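Local coordinates for ribokinase (Thermotoga maritima, PDB 1VM7), which probably phosphorylates D-ribose at O-5, using ATP and a divalent cation such as magnesium, to give D-ribose 5-phosphate, at residues I165-P170 against Y186-E191; D32-P37 against F107-K112. All blocks are in the same frame, centred on the assembly; numbering follows the deposited sequence.

Contact 1: I165-P170 against Y186-E191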
ATOM      1  N   ILE A 165     -21.506 -27.720  13.123  1.00 34.19           N
ATOM      2  CA  ILE A 165     -20.112 -27.955  13.449  1.00 33.99           C
ATOM      3  C   ILE A 165     -19.370 -26.625  13.372  1.00 33.26           C
ATOM      4  O   ILE A 165     -19.422 -25.928  12.366  1.00 33.13           O
ATOM      5  CB  ILE A 165     -19.501 -29.039  12.533  1.00 33.90           C
ATOM      6  CG1 ILE A 165     -20.201 -30.377  12.803  1.00 34.44           C
ATOM      7  CG2 ILE A 165     -18.009 -29.163  12.753  1.00 33.04           C
ATOM      8  CD1 ILE A 165     -20.112 -31.337  11.660  1.00 35.70           C
ATOM      9  N   VAL A 166     -18.737 -26.266  14.484  1.00 33.13           N
ATOM     10  CA  VAL A 166     -18.012 -25.019  14.626  1.00 32.42           C
ATOM     11  C   VAL A 166     -16.513 -25.341  14.650  1.00 32.59           C
ATOM     12  O   VAL A 166     -16.035 -26.071  15.539  1.00 31.66           O
ATOM     13  CB  VAL A 166     -18.421 -24.251  15.907  1.00 32.33           C
ATOM     14  CG1 VAL A 166     -17.666 -22.911  16.028  1.00 30.67           C
ATOM     15  CG2 VAL A 166     -19.916 -24.017  15.934  1.00 31.85           C
ATOM     16  N   ILE A 167     -15.820 -24.804  13.634  1.00 32.40           N
ATOM     17  CA  ILE A 167     -14.386 -24.923  13.439  1.00 32.60           C
ATOM     18  C   ILE A 167     -13.784 -23.532  13.631  1.00 33.07           C
ATOM     19  O   ILE A 167     -14.145 -22.607  12.911  1.00 33.20           O
ATOM     20  CB  ILE A 167     -14.053 -25.401  12.015  1.00 32.51           C
ATOM     21  CG1 ILE A 167     -14.684 -26.781  11.762  1.00 32.06           C
ATOM     22  CG2 ILE A 167     -12.545 -25.418  11.820  1.00 32.68           C
ATOM     23  CD1 ILE A 167     -14.816 -27.213  10.297  1.00 32.52           C
ATOM     24  N   PHE A 168     -12.887 -23.396  14.615  1.00 33.10           N
ATOM     25  CA  PHE A 168     -12.246 -22.113  14.941  1.00 32.98           C
ATOM     26  C   PHE A 168     -10.719 -22.209  14.776  1.00 32.92           C
ATOM     27  O   PHE A 168     -10.052 -22.997  15.425  1.00 32.47           O
ATOM     28  CB  PHE A 168     -12.624 -21.675  16.353  1.00 32.32           C
ATOM     29  CG  PHE A 168     -11.891 -20.459  16.833  1.00 32.23           C
ATOM     30  CD1 PHE A 168     -11.925 -19.288  16.122  1.00 32.03           C
ATOM     31  CD2 PHE A 168     -11.162 -20.494  18.023  1.00 31.88           C
ATOM     32  CE1 PHE A 168     -11.254 -18.176  16.570  1.00 32.67           C
ATOM     33  CE2 PHE A 168     -10.499 -19.388  18.478  1.00 31.60           C
ATOM     34  CZ  PHE A 168     -10.532 -18.224  17.756  1.00 32.35           C
ATOM     35  N   ASP A 169     -10.205 -21.421  13.842  1.00 33.15           N
ATOM     36  CA  ASP A 169      -8.789 -21.311  13.578  1.00 33.29           C
ATOM     37  C   ASP A 169      -8.290 -20.110  14.392  1.00 32.89           C
ATOM     38  O   ASP A 169      -8.613 -18.940  14.104  1.00 32.63           O
ATOM     39  CB  ASP A 169      -8.597 -21.109  12.086  1.00 34.11           C
ATOM     40  CG  ASP A 169      -7.176 -21.320  11.620  1.00 36.79           C
ATOM     41  OD1 ASP A 169      -6.400 -21.996  12.354  1.00 39.09           O
ATOM     42  OD2 ASP A 169      -6.873 -20.828  10.478  1.00 39.64           O
ATOM     43  N   PRO A 170      -7.532 -20.379  15.458  1.00 33.13           N
ATOM     44  CA  PRO A 170      -7.195 -19.301  16.380  1.00 33.13           C
ATOM     45  C   PRO A 170      -6.030 -18.459  15.826  1.00 33.30           C
ATOM     46  O   PRO A 170      -4.966 -18.384  16.416  1.00 33.07           O
ATOM     47  CB  PRO A 170      -6.837 -20.057  17.661  1.00 33.46           C
ATOM     48  CG  PRO A 170      -6.197 -21.354  17.129  1.00 33.30           C
ATOM     49  CD  PRO A 170      -6.942 -21.672  15.870  1.00 33.15           C
ATOM     50  N   TYR A 186     -14.173 -28.033  16.608  1.00 31.54           N
ATOM     51  CA  TYR A 186     -12.770 -28.140  16.206  1.00 31.29           C
ATOM     52  C   TYR A 186     -12.026 -26.856  16.526  1.00 31.41           C
ATOM     53  O   TYR A 186     -12.485 -25.746  16.191  1.00 31.38           O
ATOM     54  CB  TYR A 186     -12.628 -28.455  14.700  1.00 31.26           C
ATOM     55  CG  TYR A 186     -13.119 -29.824  14.336  1.00 31.33           C
ATOM     56  CD1 TYR A 186     -14.445 -30.036  13.999  1.00 31.02           C
ATOM     57  CD2 TYR A 186     -12.269 -30.921  14.369  1.00 32.26           C
ATOM     58  CE1 TYR A 186     -14.910 -31.281  13.688  1.00 31.11           C
ATOM     59  CE2 TYR A 186     -12.737 -32.187  14.075  1.00 31.63           C
ATOM     60  CZ  TYR A 186     -14.061 -32.359  13.721  1.00 31.69           C
ATOM     61  OH  TYR A 186     -14.556 -33.617  13.421  1.00 31.91           O
ATOM     62  N   LEU A 187     -10.882 -27.012  17.196  1.00 31.90           N
ATOM     63  CA  LEU A 187      -9.920 -25.931  17.363  1.00 31.92           C
ATOM     64  C   LEU A 187      -8.679 -26.330  16.579  1.00 31.91           C
ATOM     65  O   LEU A 187      -8.163 -27.428  16.755  1.00 31.53           O
ATOM     66  CB  LEU A 187      -9.570 -25.747  18.846  1.00 32.15           C
ATOM     67  CG  LEU A 187      -8.645 -24.575  19.197  1.00 30.90           C
ATOM     68  CD1 LEU A 187      -9.383 -23.283  19.062  1.00 31.63           C
ATOM     69  CD2 LEU A 187      -8.072 -24.716  20.594  1.00 32.62           C
ATOM     70  N   THR A 188      -8.190 -25.448  15.720  1.00 32.24           N
ATOM     71  CA  THR A 188      -7.152 -25.843  14.746  1.00 32.87           C
ATOM     72  C   THR A 188      -5.922 -24.940  14.829  1.00 33.07           C
ATOM     73  O   THR A 188      -5.610 -24.241  13.892  1.00 33.90           O
ATOM     74  CB  THR A 188      -7.707 -25.821  13.294  1.00 33.00           C
ATOM     75  OG1 THR A 188      -8.004 -24.472  12.902  1.00 33.23           O
ATOM     76  CG2 THR A 188      -8.983 -26.665  13.177  1.00 33.69           C
ATOM     77  N   PRO A 189      -5.229 -24.930  15.971  1.00 33.54           N
ATOM     78  CA  PRO A 189      -4.068 -24.063  16.071  1.00 33.95           C
ATOM     79  C   PRO A 189      -2.880 -24.664  15.345  1.00 33.79           C
ATOM     80  O   PRO A 189      -2.790 -25.869  15.252  1.00 33.64           O
ATOM     81  CB  PRO A 189      -3.785 -24.047  17.583  1.00 33.54           C
ATOM     82  CG  PRO A 189      -4.197 -25.418  18.001  1.00 33.61           C
ATOM     83  CD  PRO A 189      -5.416 -25.731  17.195  1.00 33.24           C
ATOM     84  N   ASN A 190      -1.992 -23.827  14.829  1.00 34.10           N
ATOM     85  CA  ASN A 190      -0.670 -24.293  14.429  1.00 34.64           C
ATOM     86  C   ASN A 190       0.212 -24.319  15.673  1.00 34.87           C
ATOM     87  O   ASN A 190      -0.257 -24.055  16.779  1.00 34.42           O
ATOM     88  CB  ASN A 190      -0.071 -23.416  13.317  1.00 34.63           C
ATOM     89  CG  ASN A 190       0.268 -21.993  13.769  1.00 36.53           C
ATOM     90  OD1 ASN A 190       0.560 -21.736  14.942  1.00 37.46           O
ATOM     91  ND2 ASN A 190       0.233 -21.052  12.813  1.00 37.41           N
ATOM     92  N   GLU A 191       1.492 -24.642  15.505  1.00 35.75           N
ATOM     93  CA  GLU A 191       2.348 -24.911  16.652  1.00 35.80           C
ATOM     94  C   GLU A 191       2.649 -23.657  17.476  1.00 36.14           C
ATOM     95  O   GLU A 191       2.630 -23.686  18.711  1.00 35.87           O
ATOM     96  CB  GLU A 191       3.633 -25.590  16.208  1.00 36.27           C
ATOM     97  CG  GLU A 191       4.491 -26.012  17.382  1.00 38.00           C
ATOM     98  CD  GLU A 191       5.402 -27.163  17.062  1.00 39.66           C
ATOM     99  OE1 GLU A 191       5.616 -27.447  15.859  1.00 40.20           O
ATOM    100  OE2 GLU A 191       5.878 -27.784  18.027  1.00 40.01           O
TER
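Ile-167 pairs with Tyr-186, and Phe-168 with Leu-187, as neighbouring parallel strands in the central sheet of this PfkB-family α/β kinase. The alternating register shows in three backbone bonds: Tyr-186 N to Val-166 O (2.9 Å), Phe-168 N to Tyr-186 O (2.9 Å, nearly straight at 171°) and Thr-188 N to Phe-168 O (3.1 Å). Packing is close on the face carrying Phe-168 and Leu-187. Phe-168 has its CG anti to the backbone N (chi1 173°), which lays the ring alongside Leu-187, and CD2 meets Leu-187 CD1 at 3.5 Å. Beyond the strand ends, Pro-170 CG touches Pro-189 CB at 3.6 Å. The Ile-167/Tyr-186 face is buried too, with Phe-264 edge-to-face on the tyrosine ring. Only its Ile-165 end is looser: that residue, partly exposed, meets just the ring edge of Tyr-186, CG2 lying 3.9 Å from CE1. Asn-190, also partly exposed, makes no contact across the pair; it N-caps the following helix through Glu-193 N and is predicted to bind ATP. Asp-169 OD1 forms a salt bridge with Lys-226, and Thr-188 OG1 bonds Asn-261 ND2. That same Thr-188 OG1 donates to Asp-169 OD1 at 3.0 Å, arriving from above the carboxylate plane.

Contact 2: D32-P37 against F107-K112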
ATOM      1  N   ASP A  32      14.888  -3.194  -2.471  1.00 32.96           N
ATOM      2  CA  ASP A  32      16.264  -3.657  -2.311  1.00 32.66           C
ATOM      3  C   ASP A  32      16.568  -3.947  -0.834  1.00 32.53           C
ATOM      4  O   ASP A  32      17.054  -5.010  -0.458  1.00 31.74           O
ATOM      5  CB  ASP A  32      17.226  -2.607  -2.841  1.00 32.88           C
ATOM      6  CG  ASP A  32      18.660  -2.959  -2.591  1.00 33.78           C
ATOM      7  OD1 ASP A  32      19.193  -3.842  -3.296  1.00 33.82           O
ATOM      8  OD2 ASP A  32      19.244  -2.362  -1.658  1.00 36.90           O
ATOM      9  N   HIS A  33      16.241  -2.988   0.004  1.00 32.28           N
ATOM     10  CA  HIS A  33      16.557  -3.074   1.414  1.00 32.46           C
ATOM     11  C   HIS A  33      15.356  -2.506   2.136  1.00 32.07           C
ATOM     12  O   HIS A  33      14.520  -1.804   1.520  1.00 32.09           O
ATOM     13  CB  HIS A  33      17.850  -2.277   1.714  1.00 33.04           C
ATOM     14  CG  HIS A  33      17.812  -0.867   1.204  1.00 32.90           C
ATOM     15  ND1 HIS A  33      18.276  -0.512  -0.044  1.00 33.53           N
ATOM     16  CD2 HIS A  33      17.307   0.262   1.755  1.00 33.26           C
ATOM     17  CE1 HIS A  33      18.068   0.780  -0.238  1.00 34.23           C
ATOM     18  NE2 HIS A  33      17.485   1.276   0.845  1.00 34.49           N
ATOM     19  N   PHE A  34      15.224  -2.832   3.409  1.00 31.77           N
ATOM     20  CA  PHE A  34      14.142  -2.260   4.176  1.00 32.44           C
ATOM     21  C   PHE A  34      14.319  -0.747   4.199  1.00 32.33           C
ATOM     22  O   PHE A  34      15.390  -0.235   4.548  1.00 32.31           O
ATOM     23  CB  PHE A  34      14.090  -2.833   5.596  1.00 32.94           C
ATOM     24  CG  PHE A  34      13.483  -4.217   5.669  1.00 33.09           C
ATOM     25  CD1 PHE A  34      12.174  -4.429   5.291  1.00 33.38           C
ATOM     26  CD2 PHE A  34      14.235  -5.304   6.121  1.00 33.69           C
ATOM     27  CE1 PHE A  34      11.613  -5.692   5.347  1.00 32.48           C
ATOM     28  CE2 PHE A  34      13.681  -6.553   6.196  1.00 32.64           C
ATOM     29  CZ  PHE A  34      12.362  -6.751   5.800  1.00 33.51           C
ATOM     30  N   THR A  35      13.253  -0.037   3.868  1.00 32.05           N
ATOM     31  CA  THR A  35      13.278   1.411   3.879  1.00 31.66           C
ATOM     32  C   THR A  35      13.552   1.930   5.299  1.00 32.57           C
ATOM     33  O   THR A  35      12.909   1.532   6.270  1.00 32.16           O
ATOM     34  CB  THR A  35      11.995   2.023   3.303  1.00 32.11           C
ATOM     35  OG1 THR A  35      11.621   1.326   2.110  1.00 30.42           O
ATOM     36  CG2 THR A  35      12.183   3.532   2.971  1.00 29.78           C
ATOM     37  N   LYS A  36      14.552   2.796   5.410  1.00 32.50           N
ATOM     38  CA  LYS A  36      14.935   3.361   6.671  1.00 33.10           C
ATOM     39  C   LYS A  36      14.035   4.567   7.021  1.00 33.30           C
ATOM     40  O   LYS A  36      13.464   5.189   6.132  1.00 33.59           O
ATOM     41  CB  LYS A  36      16.394   3.826   6.571  1.00 33.76           C
ATOM     42  CG  LYS A  36      17.402   2.729   6.215  1.00 34.88           C
ATOM     43  CD  LYS A  36      18.808   3.267   6.099  1.00 35.23           C
ATOM     44  CE  LYS A  36      18.974   4.051   4.796  1.00 39.95           C
ATOM     45  NZ  LYS A  36      18.653   3.274   3.515  1.00 39.57           N
ATOM     46  N   PRO A  37      13.900   4.907   8.318  1.00 33.48           N
ATOM     47  CA  PRO A  37      13.226   6.161   8.657  1.00 33.71           C
ATOM     48  C   PRO A  37      13.827   7.352   7.890  1.00 33.71           C
ATOM     49  O   PRO A  37      15.049   7.480   7.797  1.00 33.48           O
ATOM     50  CB  PRO A  37      13.484   6.285  10.152  1.00 34.01           C
ATOM     51  CG  PRO A  37      13.533   4.786  10.599  1.00 34.90           C
ATOM     52  CD  PRO A  37      14.343   4.174   9.517  1.00 33.51           C
ATOM     53  N   PHE A 107       0.109  -4.144   3.831  1.00 33.78           N
ATOM     54  CA  PHE A 107       1.217  -3.582   3.057  1.00 34.17           C
ATOM     55  C   PHE A 107       2.486  -4.295   3.474  1.00 34.95           C
ATOM     56  O   PHE A 107       2.968  -4.114   4.605  1.00 35.17           O
ATOM     57  CB  PHE A 107       1.355  -2.107   3.333  1.00 33.41           C
ATOM     58  CG  PHE A 107       0.138  -1.332   2.986  1.00 34.03           C
ATOM     59  CD1 PHE A 107      -0.880  -1.160   3.917  1.00 34.37           C
ATOM     60  CD2 PHE A 107      -0.018  -0.793   1.728  1.00 33.52           C
ATOM     61  CE1 PHE A 107      -2.006  -0.433   3.592  1.00 32.92           C
ATOM     62  CE2 PHE A 107      -1.154  -0.039   1.416  1.00 35.06           C
ATOM     63  CZ  PHE A 107      -2.137   0.131   2.341  1.00 32.29           C
ATOM     64  N   ILE A 108       3.000  -5.110   2.561  1.00 34.79           N
ATOM     65  CA  ILE A 108       4.047  -6.060   2.865  1.00 34.72           C
ATOM     66  C   ILE A 108       5.302  -5.602   2.143  1.00 34.72           C
ATOM     67  O   ILE A 108       5.369  -5.607   0.916  1.00 35.34           O
ATOM     68  CB  ILE A 108       3.676  -7.504   2.418  1.00 34.64           C
ATOM     69  CG1 ILE A 108       2.338  -7.951   3.017  1.00 33.77           C
ATOM     70  CG2 ILE A 108       4.831  -8.496   2.779  1.00 33.80           C
ATOM     71  CD1 ILE A 108       1.688  -9.131   2.319  1.00 36.17           C
ATOM     72  N   GLU A 109       6.299  -5.179   2.906  1.00 34.40           N
ATOM     73  CA  GLU A 109       7.582  -4.745   2.327  1.00 33.55           C
ATOM     74  C   GLU A 109       8.530  -5.906   2.407  1.00 33.53           C
ATOM     75  O   GLU A 109       8.769  -6.387   3.484  1.00 32.94           O
ATOM     76  CB  GLU A 109       8.117  -3.523   3.077  1.00 33.04           C
ATOM     77  CG  GLU A 109       9.456  -2.988   2.577  1.00 33.62           C
ATOM     78  CD  GLU A 109       9.905  -1.686   3.278  1.00 34.17           C
ATOM     79  OE1 GLU A 109       9.187  -1.159   4.168  1.00 34.67           O
ATOM     80  OE2 GLU A 109      10.983  -1.181   2.910  1.00 31.72           O
ATOM     81  N   VAL A 110       9.027  -6.377   1.249  1.00 33.76           N
ATOM     82  CA  VAL A 110       9.919  -7.515   1.147  1.00 34.05           C
ATOM     83  C   VAL A 110      11.257  -7.081   0.548  1.00 34.21           C
ATOM     84  O   VAL A 110      11.303  -6.547  -0.559  1.00 34.45           O
ATOM     85  CB  VAL A 110       9.359  -8.651   0.216  1.00 34.08           C
ATOM     86  CG1 VAL A 110      10.089  -9.918   0.479  1.00 35.91           C
ATOM     87  CG2 VAL A 110       7.924  -8.910   0.456  1.00 35.39           C
ATOM     88  N   ASP A 111      12.350  -7.302   1.273  1.00 34.33           N
ATOM     89  CA  ASP A 111      13.670  -6.913   0.757  1.00 34.26           C
ATOM     90  C   ASP A 111      14.257  -7.993  -0.163  1.00 34.14           C
ATOM     91  O   ASP A 111      13.601  -8.980  -0.477  1.00 33.87           O
ATOM     92  CB  ASP A 111      14.624  -6.415   1.867  1.00 34.25           C
ATOM     93  CG  ASP A 111      15.246  -7.538   2.714  1.00 34.82           C
ATOM     94  OD1 ASP A 111      14.986  -8.722   2.470  1.00 34.70           O
ATOM     95  OD2 ASP A 111      16.039  -7.206   3.625  1.00 33.98           O
ATOM     96  N   LYS A 112      15.473  -7.793  -0.642  1.00 35.12           N
ATOM     97  CA  LYS A 112      16.056  -8.736  -1.626  1.00 35.47           C
ATOM     98  C   LYS A 112      16.372 -10.119  -1.044  1.00 35.45           C
ATOM     99  O   LYS A 112      16.621 -11.085  -1.800  1.00 35.62           O
ATOM    100  CB  LYS A 112      17.328  -8.154  -2.243  1.00 35.32           C
ATOM    101  CG  LYS A 112      18.454  -7.866  -1.262  1.00 36.85           C
ATOM    102  CD  LYS A 112      19.747  -7.430  -1.986  1.00 37.41           C
ATOM    103  CE  LYS A 112      20.887  -7.132  -0.996  1.00 39.07           C
ATOM    104  NZ  LYS A 112      22.275  -7.335  -1.576  1.00 40.59           N
TER
HETATM  105  O   HOH W   1      17.109  -4.737   4.110  1.00 26.63           O
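Glu-109 reaches Thr-35 with a fully extended side chain, and its OE2 takes two bonds there: from Thr-35 N at 2.7 Å, nearly straight at 171°, and from Thr-35 OG1, also at 2.7 Å. The two donors approach OE2 from opposite faces of the carboxylate plane, which fixes the group's rotation, while OE1 forms a salt bridge with Arg-117. With an alanine here, the N-H and hydroxyl of Thr-35 would probably lose their shared acceptor and Arg-117 its carboxylate, leaving the loop freer to shift. The backbone O of Glu-109 lies at the edge of the Phe-34 ring, 3.5 Å from CE1. Two residues on, Asp-111 has CG between its backbone N and carbonyl carbon (chi1 77°), which carries the carboxylate over one face of Phe-34, CG being 3.9 Å from CE2 and the planes 33° apart. A water accepts from Phe-34 N at 2.8 Å and donates to Asp-111 OD2 at 2.7 Å, while OD1 bonds Thr-113 OG1. Lys-112 N then donates to Asp-32 O at 3.2 Å, from above the carbonyl plane. Asp-32 itself receives His-33 ND1 on the anti lone pair of OD2. The 32-37 loop thus fastens to the end of strand 105-110 in the small sheet of strands 40-51, 24-30, 105-110 and 116-121, probably the sugar-site lid and dimer interface, as in other ribokinases; consistently, Phe-34 packs on Pro-37 and Thr-35 on Ile-119, both of the second subunit.

In the fold
From the N terminus, the chain runs through strands 17-20 and 24-30 into the 32-37 loop. It then passes through strand 40-51, helix 53-65, strand 69-75, helix 79-90 and strand 93-98, before 107-112 returns to close contact 2. Contact 1 opens later, at 165-170, and closes after only 15 intervening residues, none of them helix or strand. The two loops therefore lie in series, neither nested nor crossed. Contact 2 ties the four-stranded sheet to its own connecting loop beside the second subunit, whereas contact 1 joins neighbours inside the nine-stranded sheet, near the predicted proton acceptor Asp-258. Their centres are about 33 Å apart and their nearest atoms about 16 Å.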